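PDB 5W5P: tail fiber protein, which probably binds, and may degrade, the capsular polysaccharide of its Acinetobacter baumannii host as the trimeric tailspike of phage AM24. Local coordinates for residues A[556-569]-A[582-596]. Numbering follows the deposited sequence.
Sequences NNVSLFKHFTSPVL and LSGYVAASGSLYGAT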
loop_
_atom_site.group_PDB
_atom_site.type_symbol
_atom_site.label_atom_id
_atom_site.label_comp_id
_atom_site.label_asym_id
_atom_site.label_seq_id
_atom_site.Cartn_x
_atom_site.Cartn_y
_atom_site.Cartn_z
ATOM N N ASN A 556 35.341 11.692 -46.712
ATOM C CA ASN A 556 34.938 11.710 -48.110
ATOM C C ASN A 556 34.149 12.957 -48.484
ATOM O O ASN A 556 33.771 13.104 -49.652
ATOM C CB ASN A 556 34.119 10.456 -48.434
ATOM C CG ASN A 556 34.888 9.172 -48.165
ATOM O OD1 ASN A 556 34.451 8.323 -47.386
ATOM N ND2 ASN A 556 36.038 9.026 -48.811
ATOM N N ASN A 557 33.894 13.853 -47.525
ATOM C CA ASN A 557 33.206 15.127 -47.750
ATOM C C ASN A 557 31.798 14.899 -48.310
ATOM O O ASN A 557 31.467 15.279 -49.433
ATOM C CB ASN A 557 34.028 16.042 -48.670
ATOM C CG ASN A 557 35.386 16.383 -48.089
ATOM O OD1 ASN A 557 35.481 17.040 -47.051
ATOM N ND2 ASN A 557 36.448 15.936 -48.753
ATOM N N VAL A 558 30.970 14.272 -47.479
ATOM C CA VAL A 558 29.581 13.982 -47.811
ATOM C C VAL A 558 28.694 14.748 -46.840
ATOM O O VAL A 558 28.938 14.738 -45.628
ATOM C CB VAL A 558 29.291 12.470 -47.759
ATOM C CG1 VAL A 558 27.838 12.185 -48.085
ATOM C CG2 VAL A 558 30.206 11.723 -48.719
ATOM N N SER A 559 27.675 15.421 -47.371
ATOM C CA SER A 559 26.746 16.197 -46.565
ATOM C C SER A 559 25.319 15.704 -46.775
ATOM O O SER A 559 25.011 15.017 -47.755
ATOM C CB SER A 559 26.835 17.693 -46.899
ATOM O OG SER A 559 27.931 18.302 -46.241
ATOM N N LEU A 560 24.447 16.058 -45.832
ATOM C CA LEU A 560 23.030 15.753 -45.981
ATOM C C LEU A 560 22.463 16.493 -47.188
ATOM O O LEU A 560 22.738 17.678 -47.393
ATOM C CB LEU A 560 22.263 16.137 -44.718
ATOM C CG LEU A 560 22.600 15.396 -43.426
ATOM C CD1 LEU A 560 21.852 16.026 -42.266
ATOM C CD2 LEU A 560 22.270 13.915 -43.539
ATOM N N PHE A 561 21.660 15.785 -47.982
ATOM C CA PHE A 561 21.160 16.273 -49.259
ATOM C C PHE A 561 19.711 16.726 -49.138
ATOM O O PHE A 561 18.906 16.099 -48.444
ATOM C CB PHE A 561 21.275 15.177 -50.322
ATOM C CG PHE A 561 20.902 15.624 -51.713
ATOM C CD1 PHE A 561 21.750 16.443 -52.444
ATOM C CD2 PHE A 561 19.715 15.205 -52.299
ATOM C CE1 PHE A 561 21.417 16.841 -53.722
ATOM C CE2 PHE A 561 19.379 15.603 -53.583
ATOM C CZ PHE A 561 20.229 16.422 -54.293
ATOM N N LYS A 562 19.381 17.815 -49.827
ATOM C CA LYS A 562 18.009 18.318 -49.896
ATOM C C LYS A 562 17.236 17.469 -50.902
ATOM O O LYS A 562 17.400 17.620 -52.117
ATOM C CB LYS A 562 18.007 19.793 -50.285
ATOM C CG LYS A 562 16.627 20.390 -50.496
ATOM C CD LYS A 562 16.712 21.817 -51.023
ATOM C CE LYS A 562 15.324 22.405 -51.207
ATOM N NZ LYS A 562 15.343 23.824 -51.651
ATOM N N HIS A 563 16.385 16.569 -50.401
ATOM C CA HIS A 563 15.699 15.620 -51.274
ATOM C C HIS A 563 14.422 16.193 -51.877
ATOM O O HIS A 563 14.034 15.795 -52.983
ATOM C CB HIS A 563 15.365 14.339 -50.503
ATOM C CG HIS A 563 16.537 13.430 -50.296
ATOM N ND1 HIS A 563 17.593 13.754 -49.472
ATOM C CD2 HIS A 563 16.821 12.208 -50.808
ATOM C CE1 HIS A 563 18.476 12.770 -49.483
ATOM N NE2 HIS A 563 18.033 11.821 -50.287
ATOM N N PHE A 564 13.756 17.107 -51.176
ATOM C CA PHE A 564 12.477 17.651 -51.612
ATOM C C PHE A 564 12.643 19.093 -52.077
ATOM O O PHE A 564 13.362 19.878 -51.452
ATOM C CB PHE A 564 11.442 17.574 -50.484
ATOM C CG PHE A 564 10.992 16.173 -50.160
ATOM C CD1 PHE A 564 9.990 15.567 -50.902
ATOM C CD2 PHE A 564 11.563 15.467 -49.109
ATOM C CE1 PHE A 564 9.566 14.288 -50.613
ATOM C CE2 PHE A 564 11.140 14.182 -48.807
ATOM C CZ PHE A 564 10.140 13.591 -49.565
ATOM N N THR A 565 11.983 19.436 -53.181
ATOM C CA THR A 565 11.984 20.797 -53.719
ATOM C C THR A 565 10.538 21.286 -53.743
ATOM O O THR A 565 9.754 20.886 -54.609
ATOM C CB THR A 565 12.625 20.848 -55.105
ATOM O OG1 THR A 565 14.017 20.525 -54.998
ATOM C CG2 THR A 565 12.479 22.233 -55.717
ATOM N N SER A 566 10.193 22.142 -52.774
ATOM C CA SER A 566 8.857 22.694 -52.564
ATOM C C SER A 566 7.791 21.606 -52.652
ATOM O O SER A 566 7.012 21.571 -53.611
ATOM C CB SER A 566 8.577 23.810 -53.572
ATOM O OG SER A 566 8.472 23.288 -54.880
ATOM N N PRO A 567 7.716 20.712 -51.670
ATOM C CA PRO A 567 6.809 19.565 -51.788
ATOM C C PRO A 567 5.349 19.942 -51.594
ATOM O O PRO A 567 5.006 20.874 -50.861
ATOM C CB PRO A 567 7.286 18.628 -50.675
ATOM C CG PRO A 567 7.866 19.543 -49.656
ATOM C CD PRO A 567 8.485 20.686 -50.415
ATOM N N VAL A 568 4.485 19.184 -52.262
ATOM C CA VAL A 568 3.038 19.312 -52.145
ATOM C C VAL A 568 2.497 17.970 -51.671
ATOM O O VAL A 568 2.933 16.916 -52.150
ATOM C CB VAL A 568 2.401 19.746 -53.482
ATOM C CG1 VAL A 568 0.960 19.272 -53.588
ATOM C CG2 VAL A 568 2.475 21.253 -53.628
ATOM N N LEU A 569 1.572 18.008 -50.714
ATOM C CA LEU A 569 1.021 16.796 -50.120
ATOM C C LEU A 569 -0.190 16.315 -50.911
ATOM O O LEU A 569 -1.099 17.096 -51.211
ATOM C CB LEU A 569 0.629 17.039 -48.662
ATOM C CG LEU A 569 -0.353 16.031 -48.054
ATOM C CD1 LEU A 569 0.305 14.671 -47.865
ATOM C CD2 LEU A 569 -0.921 16.547 -46.737
ATOM N N LEU A 582 4.434 13.121 -50.837
ATOM C CA LEU A 582 5.021 14.429 -51.083
ATOM C C LEU A 582 5.669 14.458 -52.461
ATOM O O LEU A 582 6.227 13.458 -52.926
ATOM C CB LEU A 582 6.057 14.787 -50.011
ATOM C CG LEU A 582 5.508 14.968 -48.596
ATOM C CD1 LEU A 582 6.639 15.141 -47.593
ATOM C CD2 LEU A 582 4.545 16.147 -48.540
ATOM N N SER A 583 5.598 15.618 -53.109
ATOM C CA SER A 583 6.126 15.804 -54.451
ATOM C C SER A 583 7.498 16.478 -54.401
ATOM O O SER A 583 8.037 16.786 -53.333
ATOM C CB SER A 583 5.145 16.615 -55.301
ATOM O OG SER A 583 4.850 17.860 -54.688
ATOM N N GLY A 584 8.068 16.700 -55.584
ATOM C CA GLY A 584 9.360 17.352 -55.697
ATOM C C GLY A 584 10.527 16.547 -55.168
ATOM O O GLY A 584 11.519 17.130 -54.718
ATOM N N TYR A 585 10.444 15.222 -55.219
ATOM C CA TYR A 585 11.475 14.369 -54.646
ATOM C C TYR A 585 12.537 14.031 -55.685
ATOM O O TYR A 585 12.217 13.567 -56.785
ATOM C CB TYR A 585 10.869 13.080 -54.089
ATOM C CG TYR A 585 11.903 12.134 -53.523
ATOM C CD1 TYR A 585 12.289 12.219 -52.188
ATOM C CD2 TYR A 585 12.507 11.169 -54.323
ATOM C CE1 TYR A 585 13.235 11.362 -51.663
ATOM C CE2 TYR A 585 13.456 10.314 -53.810
ATOM C CZ TYR A 585 13.814 10.414 -52.478
ATOM O OH TYR A 585 14.759 9.564 -51.958
ATOM N N VAL A 586 13.798 14.252 -55.321
ATOM C CA VAL A 586 14.947 13.824 -56.113
ATOM C C VAL A 586 15.930 13.160 -55.157
ATOM O O VAL A 586 16.358 13.779 -54.175
ATOM C CB VAL A 586 15.614 14.994 -56.860
ATOM C CG1 VAL A 586 16.911 14.535 -57.510
ATOM C CG2 VAL A 586 14.668 15.576 -57.896
ATOM N N ALA A 587 16.279 11.908 -55.439
ATOM C CA ALA A 587 17.139 11.149 -54.542
ATOM C C ALA A 587 18.579 11.645 -54.604
ATOM O O ALA A 587 19.070 12.081 -55.650
ATOM C CB ALA A 587 17.094 9.662 -54.888
ATOM N N ALA A 588 19.254 11.577 -53.458
ATOM C CA ALA A 588 20.684 11.842 -53.404
ATOM C C ALA A 588 21.450 10.730 -54.112
ATOM O O ALA A 588 20.999 9.583 -54.178
ATOM C CB ALA A 588 21.151 11.957 -51.952
ATOM N N SER A 589 22.618 11.074 -54.641
ATOM C CA SER A 589 23.441 10.118 -55.377
ATOM C C SER A 589 24.825 10.723 -55.583
ATOM O O SER A 589 25.097 11.859 -55.178
ATOM C CB SER A 589 22.795 9.743 -56.715
ATOM O OG SER A 589 22.433 10.899 -57.453
ATOM N N GLY A 590 25.701 9.950 -56.218
ATOM C CA GLY A 590 27.011 10.447 -56.600
ATOM C C GLY A 590 27.997 10.556 -55.460
ATOM O O GLY A 590 28.837 11.466 -55.455
ATOM N N SER A 591 27.917 9.648 -54.490
ATOM C CA SER A 591 28.811 9.648 -53.346
ATOM C C SER A 591 29.290 8.225 -53.103
ATOM O O SER A 591 28.912 7.287 -53.811
ATOM C CB SER A 591 28.121 10.219 -52.103
ATOM O OG SER A 591 27.365 9.220 -51.440
ATOM N N LEU A 592 30.131 8.072 -52.079
ATOM C CA LEU A 592 30.653 6.758 -51.719
ATOM C C LEU A 592 29.541 5.785 -51.337
ATOM O O LEU A 592 29.634 4.589 -51.635
ATOM C CB LEU A 592 31.652 6.906 -50.569
ATOM C CG LEU A 592 32.392 5.667 -50.069
ATOM C CD1 LEU A 592 33.872 5.975 -49.925
ATOM C CD2 LEU A 592 31.818 5.189 -48.748
ATOM N N TYR A 593 28.482 6.275 -50.693
ATOM C CA TYR A 593 27.439 5.413 -50.155
ATOM C C TYR A 593 26.364 5.049 -51.169
ATOM O O TYR A 593 25.501 4.219 -50.863
ATOM C CB TYR A 593 26.794 6.079 -48.937
ATOM C CG TYR A 593 27.804 6.515 -47.904
ATOM C CD1 TYR A 593 28.408 5.588 -47.064
ATOM C CD2 TYR A 593 28.169 7.848 -47.780
ATOM C CE1 TYR A 593 29.339 5.976 -46.123
ATOM C CE2 TYR A 593 29.103 8.245 -46.838
ATOM C CZ TYR A 593 29.681 7.304 -46.012
ATOM O OH TYR A 593 30.605 7.692 -45.071
ATOM N N GLY A 594 26.392 5.631 -52.359
ATOM C CA GLY A 594 25.387 5.333 -53.356
ATOM C C GLY A 594 24.189 6.255 -53.259
ATOM O O GLY A 594 24.241 7.354 -52.696
ATOM N N ALA A 595 23.082 5.785 -53.820
ATOM C CA ALA A 595 21.865 6.574 -53.923
ATOM C C ALA A 595 20.902 6.252 -52.787
ATOM O O ALA A 595 20.984 5.202 -52.145
ATOM C CB ALA A 595 21.180 6.338 -55.272
ATOM N N THR A 596 19.984 7.184 -52.544
ATOM C CA THR A 596 18.928 6.975 -51.559
ATOM C C THR A 596 17.966 5.908 -52.065
ATOM O O THR A 596 17.397 6.041 -53.155
ATOM C CB THR A 596 18.185 8.282 -51.297
ATOM O OG1 THR A 596 19.102 9.263 -50.798
ATOM C CG2 THR A 596 17.067 8.071 -50.291
HETATM O O HOH W 1 14.107 17.807 -55.322
#
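The loops that run on from the antiparallel hairpin of strands 569-574 and 577-582, in the C-terminal beta-rich domain of this tailspike, remain paired beyond its open end, and His563, Phe564 and Tyr585 form an aromatic cluster between them. They illustrate how irregular chains can be fastened by a few backbone bonds, a serine hydroxyl and a histidine bonded through both ring nitrogens. Val586 N donates to His563 O at 2.8 Å, nearly straight at 170°, and Thr565 N to Gly584 O at 2.8 Å; a water that Thr565 OG1 also contacts donates to the same Gly584 O. Nearer the hairpin, Val568 N donates to Ser583 OG (2.8 Å), which a chi1 of 56° sets between its own backbone N and carbonyl carbon, while Ser583 N returns a weak bond to Val568 O.

The imidazole of His563 is gripped at both nitrogens. ND1 donates to Phe561 O from above the carbonyl plane, and NE2 meets Thr596 OG1 at 2.8 Å, near the ring plane; together they should fix the ring's rotation. Phe561 CD2 sits over one imidazole face, toward its rim, and Ala588 CB packs against that same CD2 at 3.6 Å. Tyr585, its CG anti to the backbone N (chi1 178°), runs alongside His563 and turns its edge to a face of Phe564, with CD1 3.7 Å from Phe564 CZ. Leu582 CD1 lies over the opposite face of Phe564, toward its rim, and Ser583 O approaches its edge. Farther out, Val558 CG2 reaches Tyr593 CE2 at 4.1 Å.

Met502 of strand 492-503 packs against His563, Phe564 and Thr596, while His471 of strand 470-477 meets Tyr585 edge-to-face. Strand 558-559 pairs with 551-553, and Tyr593 touches Ile527 of a neighbouring subunit.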